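Local coordinates for protein colicin-B (PDB 1RH1) that kills Escherichia coli and closely related bacteria by forming channels that depolarise the cytoplasmic membrane and dissipate cellular energy, at residues S62-G67 with W86-H91; L141-Q146 with Y282-E287; K361-Y366 with E446-V451. All coordinates share one frame; numbering follows the deposited sequence.

Interaction 1: S62-G67 with W86-H91; sequences SVLFPG and WSVSVH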
loop_
_atom_site.group_PDB
_atom_site.type_symbol
_atom_site.label_atom_id
_atom_site.label_comp_id
_atom_site.label_asym_id
_atom_site.label_seq_id
_atom_site.Cartn_x
_atom_site.Cartn_y
_atom_site.Cartn_z
ATOM N N SER A 62 -31.078 17.175 12.703
ATOM C CA SER A 62 -31.487 15.983 11.982
ATOM C C SER A 62 -31.424 14.718 12.822
ATOM O O SER A 62 -31.007 14.734 13.973
ATOM C CB SER A 62 -30.596 15.864 10.762
ATOM O OG SER A 62 -31.121 14.932 9.840
ATOM N N VAL A 63 -31.867 13.597 12.255
ATOM C CA VAL A 63 -31.872 12.289 12.912
ATOM C C VAL A 63 -30.949 11.337 12.181
ATOM O O VAL A 63 -31.044 11.105 10.976
ATOM C CB VAL A 63 -33.291 11.676 12.927
ATOM C CG1 VAL A 63 -33.317 10.313 13.567
ATOM C CG2 VAL A 63 -34.180 12.559 13.759
ATOM N N LEU A 64 -30.096 10.733 12.976
ATOM C CA LEU A 64 -29.155 9.763 12.485
ATOM C C LEU A 64 -29.562 8.299 12.687
ATOM O O LEU A 64 -29.218 7.690 13.715
ATOM C CB LEU A 64 -27.858 10.096 13.170
ATOM C CG LEU A 64 -26.696 10.617 12.356
ATOM C CD1 LEU A 64 -27.139 11.567 11.261
ATOM C CD2 LEU A 64 -25.736 11.240 13.345
ATOM N N PHE A 65 -30.332 7.774 11.695
ATOM C CA PHE A 65 -30.732 6.363 11.606
ATOM C C PHE A 65 -29.589 5.631 10.909
ATOM O O PHE A 65 -29.007 6.182 9.962
ATOM C CB PHE A 65 -31.918 6.096 10.730
ATOM C CG PHE A 65 -33.143 6.892 11.060
ATOM C CD1 PHE A 65 -33.516 7.939 10.226
ATOM C CD2 PHE A 65 -33.900 6.573 12.179
ATOM C CE1 PHE A 65 -34.662 8.677 10.517
ATOM C CE2 PHE A 65 -35.047 7.317 12.468
ATOM C CZ PHE A 65 -35.431 8.369 11.639
ATOM N N PRO A 66 -29.190 4.408 11.299
ATOM C CA PRO A 66 -28.038 3.746 10.702
ATOM C C PRO A 66 -28.295 3.324 9.270
ATOM O O PRO A 66 -29.381 2.866 8.881
ATOM C CB PRO A 66 -27.734 2.609 11.665
ATOM C CG PRO A 66 -29.006 2.329 12.413
ATOM C CD PRO A 66 -29.689 3.681 12.468
ATOM N N GLY A 67 -27.259 3.695 8.509
ATOM C CA GLY A 67 -27.195 3.453 7.083
ATOM C C GLY A 67 -27.774 4.570 6.245
ATOM O O GLY A 67 -27.456 4.643 5.067
ATOM N N TRP A 86 -23.285 22.511 15.999
ATOM C CA TRP A 86 -23.775 21.229 15.542
ATOM C C TRP A 86 -24.594 20.361 16.495
ATOM O O TRP A 86 -24.187 20.176 17.643
ATOM C CB TRP A 86 -22.525 20.513 15.107
ATOM C CG TRP A 86 -22.387 20.303 13.632
ATOM C CD1 TRP A 86 -23.445 20.426 12.765
ATOM C CD2 TRP A 86 -21.238 19.903 13.033
ATOM N NE1 TRP A 86 -22.963 20.083 11.592
ATOM C CE2 TRP A 86 -21.664 19.763 11.704
ATOM C CE3 TRP A 86 -19.931 19.630 13.401
ATOM C CZ2 TRP A 86 -20.795 19.346 10.708
ATOM C CZ3 TRP A 86 -19.055 19.206 12.391
ATOM C CH2 TRP A 86 -19.482 19.067 11.063
ATOM N N SER A 87 -25.709 19.749 16.079
ATOM C CA SER A 87 -26.472 18.840 16.947
ATOM C C SER A 87 -27.334 17.897 16.128
ATOM O O SER A 87 -28.189 18.334 15.356
ATOM C CB SER A 87 -27.448 19.555 17.896
ATOM O OG SER A 87 -26.901 20.399 18.897
ATOM N N VAL A 88 -27.137 16.591 16.307
ATOM C CA VAL A 88 -27.925 15.566 15.622
ATOM C C VAL A 88 -28.566 14.598 16.612
ATOM O O VAL A 88 -28.050 14.422 17.714
ATOM C CB VAL A 88 -27.037 14.759 14.653
ATOM C CG1 VAL A 88 -26.342 15.709 13.711
ATOM C CG2 VAL A 88 -25.955 14.012 15.386
ATOM N N SER A 89 -29.683 13.958 16.270
ATOM C CA SER A 89 -30.274 12.917 17.103
ATOM C C SER A 89 -29.829 11.524 16.650
ATOM O O SER A 89 -29.838 11.217 15.464
ATOM C CB SER A 89 -31.801 12.992 17.043
ATOM O OG SER A 89 -32.448 12.144 17.997
ATOM N N VAL A 90 -29.415 10.636 17.562
ATOM C CA VAL A 90 -29.070 9.250 17.235
ATOM C C VAL A 90 -30.324 8.382 17.442
ATOM O O VAL A 90 -30.960 8.427 18.506
ATOM C CB VAL A 90 -27.902 8.814 18.151
ATOM C CG1 VAL A 90 -27.489 7.408 17.894
ATOM C CG2 VAL A 90 -26.664 9.563 17.782
ATOM N N HIS A 91 -30.761 7.636 16.411
ATOM C CA HIS A 91 -31.922 6.759 16.554
ATOM C C HIS A 91 -31.583 5.316 16.189
ATOM O O HIS A 91 -30.603 5.026 15.499
ATOM C CB HIS A 91 -33.065 7.246 15.677
ATOM C CG HIS A 91 -34.424 6.593 15.939
ATOM N ND1 HIS A 91 -34.813 5.354 15.633
ATOM C CD2 HIS A 91 -35.489 7.223 16.549
ATOM C CE1 HIS A 91 -36.056 5.225 16.034
ATOM N NE2 HIS A 91 -36.461 6.346 16.586
#

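Interaction 2: L141-Q146 with Y282-E287; sequences LMVTQQ and YISAVE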
loop_
_atom_site.group_PDB
_atom_site.type_symbol
_atom_site.label_atom_id
_atom_site.label_comp_id
_atom_site.label_asym_id
_atom_site.label_seq_id
_atom_site.Cartn_x
_atom_site.Cartn_y
_atom_site.Cartn_z
ATOM N N LEU A 141 -21.917 15.290 5.059
ATOM C CA LEU A 141 -22.782 14.118 4.958
ATOM C C LEU A 141 -22.388 13.094 5.996
ATOM O O LEU A 141 -21.263 12.604 5.993
ATOM C CB LEU A 141 -22.657 13.473 3.603
ATOM C CG LEU A 141 -23.093 14.301 2.429
ATOM C CD1 LEU A 141 -22.698 13.602 1.188
ATOM C CD2 LEU A 141 -24.594 14.473 2.412
ATOM N N MET A 142 -23.280 12.761 6.910
ATOM C CA MET A 142 -22.930 11.818 7.935
ATOM C C MET A 142 -23.738 10.554 7.771
ATOM O O MET A 142 -24.910 10.578 7.410
ATOM C CB MET A 142 -23.175 12.441 9.305
ATOM C CG MET A 142 -22.212 13.565 9.638
ATOM S SD MET A 142 -22.423 14.359 11.243
ATOM C CE MET A 142 -21.024 15.403 11.081
ATOM N N VAL A 143 -23.062 9.430 8.024
ATOM C CA VAL A 143 -23.643 8.087 7.952
ATOM C C VAL A 143 -23.314 7.398 9.249
ATOM O O VAL A 143 -22.229 7.533 9.809
ATOM C CB VAL A 143 -23.063 7.147 6.880
ATOM C CG1 VAL A 143 -24.219 6.346 6.321
ATOM C CG2 VAL A 143 -22.324 7.898 5.780
ATOM N N THR A 144 -24.251 6.593 9.702
ATOM C CA THR A 144 -24.117 5.943 10.981
ATOM C C THR A 144 -24.269 4.448 10.865
ATOM O O THR A 144 -24.919 3.942 9.952
ATOM C CB THR A 144 -25.164 6.689 11.836
ATOM O OG1 THR A 144 -24.304 7.570 12.541
ATOM C CG2 THR A 144 -26.061 5.924 12.782
ATOM N N GLN A 145 -23.584 3.742 11.762
ATOM C CA GLN A 145 -23.672 2.293 11.890
ATOM C C GLN A 145 -23.506 1.820 13.330
ATOM O O GLN A 145 -22.618 2.284 14.048
ATOM C CB GLN A 145 -22.597 1.581 11.118
ATOM C CG GLN A 145 -22.613 1.575 9.620
ATOM C CD GLN A 145 -23.566 0.571 9.027
ATOM O OE1 GLN A 145 -24.766 0.801 8.987
ATOM N NE2 GLN A 145 -23.050 -0.549 8.537
ATOM N N GLN A 146 -24.326 0.867 13.780
ATOM C CA GLN A 146 -24.139 0.223 15.077
ATOM C C GLN A 146 -22.767 -0.472 15.176
ATOM O O GLN A 146 -22.257 -0.913 14.139
ATOM C CB GLN A 146 -25.243 -0.789 15.271
ATOM C CG GLN A 146 -26.609 -0.168 15.481
ATOM C CD GLN A 146 -27.732 -1.170 15.259
ATOM O OE1 GLN A 146 -28.598 -1.407 16.105
ATOM N NE2 GLN A 146 -27.736 -1.768 14.066
ATOM N N TYR A 282 -20.627 4.083 15.309
ATOM C CA TYR A 282 -19.675 4.325 14.248
ATOM C C TYR A 282 -20.323 5.420 13.449
ATOM O O TYR A 282 -21.492 5.334 13.092
ATOM C CB TYR A 282 -19.482 3.118 13.347
ATOM C CG TYR A 282 -18.680 3.337 12.049
ATOM C CD1 TYR A 282 -19.348 3.570 10.849
ATOM C CD2 TYR A 282 -17.285 3.303 12.046
ATOM C CE1 TYR A 282 -18.646 3.771 9.667
ATOM C CE2 TYR A 282 -16.566 3.503 10.865
ATOM C CZ TYR A 282 -17.261 3.739 9.690
ATOM O OH TYR A 282 -16.571 3.976 8.525
ATOM N N ILE A 283 -19.537 6.439 13.143
ATOM C CA ILE A 283 -20.049 7.540 12.378
ATOM C C ILE A 283 -19.054 8.026 11.352
ATOM O O ILE A 283 -17.851 8.095 11.578
ATOM C CB ILE A 283 -20.486 8.568 13.455
ATOM C CG1 ILE A 283 -21.103 9.756 12.785
ATOM C CG2 ILE A 283 -19.330 8.983 14.322
ATOM C CD1 ILE A 283 -21.943 10.504 13.840
ATOM N N SER A 284 -19.593 8.260 10.163
ATOM C CA SER A 284 -18.810 8.705 9.019
ATOM C C SER A 284 -19.189 10.100 8.545
ATOM O O SER A 284 -20.362 10.359 8.275
ATOM C CB SER A 284 -18.993 7.759 7.861
ATOM O OG SER A 284 -18.038 8.125 6.873
ATOM N N ALA A 285 -18.209 10.996 8.386
ATOM C CA ALA A 285 -18.480 12.381 8.031
ATOM C C ALA A 285 -17.702 12.861 6.817
ATOM O O ALA A 285 -16.527 13.236 6.903
ATOM C CB ALA A 285 -18.138 13.273 9.211
ATOM N N VAL A 286 -18.407 12.910 5.687
ATOM C CA VAL A 286 -17.843 13.260 4.390
ATOM C C VAL A 286 -18.135 14.666 3.886
ATOM O O VAL A 286 -19.188 15.236 4.109
ATOM C CB VAL A 286 -18.351 12.182 3.394
ATOM C CG1 VAL A 286 -18.040 12.478 1.937
ATOM C CG2 VAL A 286 -17.637 10.896 3.760
ATOM N N GLU A 287 -17.195 15.196 3.122
ATOM C CA GLU A 287 -17.272 16.484 2.459
ATOM C C GLU A 287 -17.643 16.373 0.972
ATOM O O GLU A 287 -16.864 15.847 0.168
ATOM C CB GLU A 287 -15.931 17.132 2.633
ATOM C CG GLU A 287 -15.792 18.508 2.034
ATOM C CD GLU A 287 -14.385 19.039 2.202
ATOM O OE1 GLU A 287 -14.244 20.133 2.749
ATOM O OE2 GLU A 287 -13.441 18.354 1.797
#

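Interaction 3: K361-Y366 with E446-V451; sequences KTIRSY and EVESWV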
loop_
_atom_site.group_PDB
_atom_site.type_symbol
_atom_site.label_atom_id
_atom_site.label_comp_id
_atom_site.label_asym_id
_atom_site.label_seq_id
_atom_site.Cartn_x
_atom_site.Cartn_y
_atom_site.Cartn_z
ATOM N N LYS A 361 19.303 -3.270 -2.068
ATOM C CA LYS A 361 20.731 -3.016 -1.964
ATOM C C LYS A 361 21.325 -2.636 -3.319
ATOM O O LYS A 361 20.692 -2.675 -4.389
ATOM C CB LYS A 361 21.413 -4.256 -1.383
ATOM C CG LYS A 361 20.872 -4.610 0.007
ATOM C CD LYS A 361 21.362 -5.961 0.530
ATOM C CE LYS A 361 20.464 -6.500 1.660
ATOM N NZ LYS A 361 20.501 -7.959 1.700
ATOM N N THR A 362 22.577 -2.210 -3.207
ATOM C CA THR A 362 23.335 -1.640 -4.307
ATOM C C THR A 362 24.554 -2.484 -4.633
ATOM O O THR A 362 25.238 -2.812 -3.659
ATOM C CB THR A 362 23.705 -0.211 -3.852
ATOM O OG1 THR A 362 22.449 0.442 -3.747
ATOM C CG2 THR A 362 24.627 0.574 -4.778
ATOM N N ILE A 363 24.924 -2.832 -5.884
ATOM C CA ILE A 363 26.128 -3.657 -6.047
ATOM C C ILE A 363 27.358 -2.885 -5.617
ATOM O O ILE A 363 27.287 -1.659 -5.517
ATOM C CB ILE A 363 26.422 -4.160 -7.516
ATOM C CG1 ILE A 363 26.387 -3.042 -8.524
ATOM C CG2 ILE A 363 25.396 -5.214 -7.893
ATOM C CD1 ILE A 363 26.827 -3.568 -9.878
ATOM N N ARG A 364 28.476 -3.563 -5.323
ATOM C CA ARG A 364 29.693 -2.872 -4.934
ATOM C C ARG A 364 30.240 -1.985 -6.037
ATOM O O ARG A 364 29.809 -2.062 -7.188
ATOM C CB ARG A 364 30.782 -3.847 -4.540
ATOM C CG ARG A 364 30.569 -4.541 -3.195
ATOM C CD ARG A 364 31.891 -4.551 -2.431
ATOM N NE ARG A 364 32.875 -5.308 -3.165
ATOM C CZ ARG A 364 34.165 -5.369 -2.864
ATOM N NH1 ARG A 364 34.699 -4.712 -1.834
ATOM N NH2 ARG A 364 34.920 -6.166 -3.605
ATOM N N SER A 365 31.158 -1.079 -5.710
ATOM C CA SER A 365 31.680 -0.224 -6.751
ATOM C C SER A 365 32.593 -1.020 -7.657
ATOM O O SER A 365 33.139 -2.048 -7.280
ATOM C CB SER A 365 32.480 0.907 -6.166
ATOM O OG SER A 365 33.789 0.475 -5.803
ATOM N N TYR A 366 32.713 -0.473 -8.855
ATOM C CA TYR A 366 33.626 -0.851 -9.926
ATOM C C TYR A 366 35.045 -1.008 -9.400
ATOM O O TYR A 366 35.627 -2.069 -9.583
ATOM C CB TYR A 366 33.613 0.236 -11.024
ATOM C CG TYR A 366 32.877 1.534 -10.603
ATOM C CD1 TYR A 366 33.432 2.456 -9.683
ATOM C CD2 TYR A 366 31.572 1.745 -11.078
ATOM C CE1 TYR A 366 32.680 3.555 -9.244
ATOM C CE2 TYR A 366 30.814 2.837 -10.644
ATOM C CZ TYR A 366 31.367 3.736 -9.727
ATOM O OH TYR A 366 30.581 4.800 -9.293
ATOM N N GLU A 446 30.873 -3.466 -17.818
ATOM C CA GLU A 446 29.598 -3.580 -18.495
ATOM C C GLU A 446 28.492 -3.724 -17.469
ATOM O O GLU A 446 27.395 -3.203 -17.688
ATOM C CB GLU A 446 29.651 -4.800 -19.422
ATOM C CG GLU A 446 28.413 -5.230 -20.211
ATOM C CD GLU A 446 27.901 -4.296 -21.293
ATOM O OE1 GLU A 446 26.683 -4.268 -21.481
ATOM O OE2 GLU A 446 28.698 -3.617 -21.954
ATOM N N VAL A 447 28.775 -4.395 -16.333
ATOM C CA VAL A 447 27.760 -4.643 -15.306
ATOM C C VAL A 447 27.443 -3.325 -14.621
ATOM O O VAL A 447 26.270 -3.002 -14.415
ATOM C CB VAL A 447 28.252 -5.671 -14.256
ATOM C CG1 VAL A 447 27.071 -6.069 -13.402
ATOM C CG2 VAL A 447 28.823 -6.920 -14.901
ATOM N N GLU A 448 28.497 -2.551 -14.319
ATOM C CA GLU A 448 28.316 -1.225 -13.758
ATOM C C GLU A 448 27.561 -0.322 -14.723
ATOM O O GLU A 448 26.628 0.362 -14.294
ATOM C CB GLU A 448 29.668 -0.626 -13.427
ATOM C CG GLU A 448 30.342 -1.425 -12.292
ATOM C CD GLU A 448 29.848 -1.279 -10.834
ATOM O OE1 GLU A 448 30.499 -1.855 -9.962
ATOM O OE2 GLU A 448 28.857 -0.596 -10.544
ATOM N N SER A 449 27.880 -0.374 -16.025
ATOM C CA SER A 449 27.161 0.356 -17.058
ATOM C C SER A 449 25.668 0.177 -16.935
ATOM O O SER A 449 24.942 1.163 -17.009
ATOM C CB SER A 449 27.470 -0.111 -18.443
ATOM O OG SER A 449 28.847 -0.001 -18.728
ATOM N N TRP A 450 25.216 -1.059 -16.681
ATOM C CA TRP A 450 23.798 -1.359 -16.564
ATOM C C TRP A 450 23.148 -0.611 -15.443
ATOM O O TRP A 450 22.036 -0.120 -15.641
ATOM C CB TRP A 450 23.512 -2.806 -16.277
ATOM C CG TRP A 450 23.976 -3.770 -17.338
ATOM C CD1 TRP A 450 24.187 -3.429 -18.646
ATOM C CD2 TRP A 450 24.197 -5.081 -17.095
ATOM N NE1 TRP A 450 24.539 -4.532 -19.249
ATOM C CE2 TRP A 450 24.558 -5.542 -18.356
ATOM C CE3 TRP A 450 24.135 -5.926 -15.998
ATOM C CZ2 TRP A 450 24.867 -6.884 -18.532
ATOM C CZ3 TRP A 450 24.445 -7.262 -16.185
ATOM C CH2 TRP A 450 24.809 -7.737 -17.439
ATOM N N VAL A 451 23.855 -0.535 -14.300
ATOM C CA VAL A 451 23.339 0.189 -13.150
ATOM C C VAL A 451 23.313 1.686 -13.478
ATOM O O VAL A 451 22.235 2.295 -13.468
ATOM C CB VAL A 451 24.211 -0.058 -11.907
ATOM C CG1 VAL A 451 23.544 0.607 -10.744
ATOM C CG2 VAL A 451 24.310 -1.518 -11.549
#

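Interaction 1: S62-G67 with W86-H91
Phe-65 and His-91 meet where two short parallel strands run out, in an offset edge-to-face pair. The edge of the phenyl ring turns toward one face of the imidazole, centroids 5.2 Å apart and planes at 62°. Phe-65 CE2 is the atom that leans over that face, 3.6 Å from His-91 CG. With CG anti to the backbone N (chi1 -168°) the imidazole swings out beside Phe-65, and both rings leave the backbone in the same direction. Val-63 closes the corner: CG1 packs against His-91 CB at 3.7 Å and also covers one face of the Phe-65 ring near its rim. The imidazole is fixed further by NE2, which hydrogen-bonds Thr-234 O.

On the face opposite Val-63 and Ser-89, Leu-64 CD2 meets Val-88 CG2. Between the two faces runs the parallel backbone pattern. Ser-89 N gives a nearly straight bond to Ser-62 O at 2.8 Å, and Ser-89 O takes the N-H of Leu-64, a bond whose modelled length is doubtfully short. His-91 N closes the series on Leu-64 O at 3.1 Å; this donor stands above the carbonyl plane, 54° out of it. Pro-66 CD rests 3.4 Å from His-91 O as the chain leaves the strand.

This is a parallel strand pairing at an edge of a large mixed sheet, within the region matched to the colicin-like bacteriocin tRNase domain. Strand 87-90 lies between 62-64 and 225-228, parallel to both. Leu-64 and Val-88 pack together on Ile-72 of strand 70-73, and Val-88 and Val-90 also meet Leu-227 of strand 225-228. Leu-64 and Pro-66 touch Thr-144 of strand 139-146, while Trp-94 meets the Phe-65 ring.

Interaction 2: L141-Q146 with Y282-E287
Val-143 and Ser-284 sit at the middle of a regular antiparallel ladder, in which six backbone hydrogen bonds join the strands. Three hydrogen-bonded pairs, Leu-141 with Val-286, Val-143 with Ser-284 and Gln-145 with Tyr-282, give two N-H to O bonds each. Lengths stay close to 2.9 Å, as from Val-143 N to Ser-284 O. In the non-hydrogen-bonded pairs between them, CA-H...O contacts fill in, for example Ile-283 CA to Val-143 O at 3.4 Å.

Side-chain packing is sparse. Met-142 CE reaches Ala-285 CB at 4.0 Å: its CG lies beside the backbone N (chi1 -69°) and the chain beyond is fully extended, which carries the methyl up and across toward Ala-285. On that same face Thr-144 OG1 lies 3.9 Å from Ile-283 CG1, a van der Waals contact. On the other face Val-143 CG2 touches Ser-284 CB at 3.9 Å, and Gln-145 CB meets Tyr-282 CD1 at 3.8 Å, the two side chains crossing at a slant.

Polar side-chain ends on this second face look beyond the ladder. Ser-284 OG, set anti to the backbone N (chi1 -170°), hydrogen-bonds Leu-171 O. Tyr-282 OH is gripped twice, by Asp-267 OD1 and Leu-171 N, which fixes the buried phenol.

The ladder pairs two strands 136 residues apart in sequence, inside the mixed sheet of the N-terminal part. Strands 139-146 and 281-286 lie between 70-73 and 266-271, and every neighbouring pair among the four is antiparallel. Leu-171 of strand 169-176, which belongs to a separate antiparallel sheet, covers Val-143 and Gln-145, so the two sheets pack here. Over the face of Met-142 and Ile-283, Leu-225 of strand 225-228 comes in from another part of the same curled sheet.

Interaction 3: K361-Y366 with E446-V451
Ile-363 and Val-451 meet tip to tip, CD1 to CG2 at 3.7 Å, in the packed inner half of this contact between a loop and helix 441-452. The isoleucine's CG1 is placed between its backbone N and carbonyl carbon (chi1 51°), which brings CD1 to the helix; Val-447 CG1 stands a looser 4.3 Å from the same methyl. Phe-496 and Leu-461 close over Ile-363, so the loop is wedged against the segments predicted to span the membrane, 455-475 and 477-497.

Glu-448, buried like Ile-363, runs antiparallel past it, with OE2 3.7 Å from Ile-363 CD1. Its chain bends at chi2 (-74°) and brings OE1 up to the loop backbone, 2.8 Å from Tyr-366 N and 2.9 Å from Arg-364 O. Neither approach is a proper hydrogen bond: the N-H angle is poor, and the other pair joins two acceptors.

The outer side differs in burial rather than in distance. Tyr-366 is exposed and covers Glu-448 from the solvent side, crossing it at about a right angle; the approach is still close, CD2 3.5 Å from Glu-448 CD, with ring and carboxylate planes 56° apart. Ser-365, the N-cap of helix 366-376, turns its OG to Asp-368 N, while Arg-364 NE bonds Ala-495 O.

For the buried carboxylate, the start of helix 366-376 might favour a negative charge, yet the close Arg-364 O would disfavour charge on OE1. The ionisation of Glu-448 may therefore be shifted.

In the fold
From the N terminus, interaction 1 closes a short loop of 18 residues that contains strand 70-73, and interaction 2 closes a far longer one of 135 residues. The three contacts follow in series; none nests in or crosses another. Interactions 1 and 2 belong to one curled sheet, their centres 10 Å apart, and touch directly: Gly-67 N lies 2.8 Å from Thr-144 O, a probable hydrogen bond. The long helix 291-340 then carries the chain away to the pore-forming domain. There interaction 3 closes a largely helical loop of 79 residues and joins the loop before helix 366-376 to helix 441-452, its centre about 53 Å from that of interaction 2.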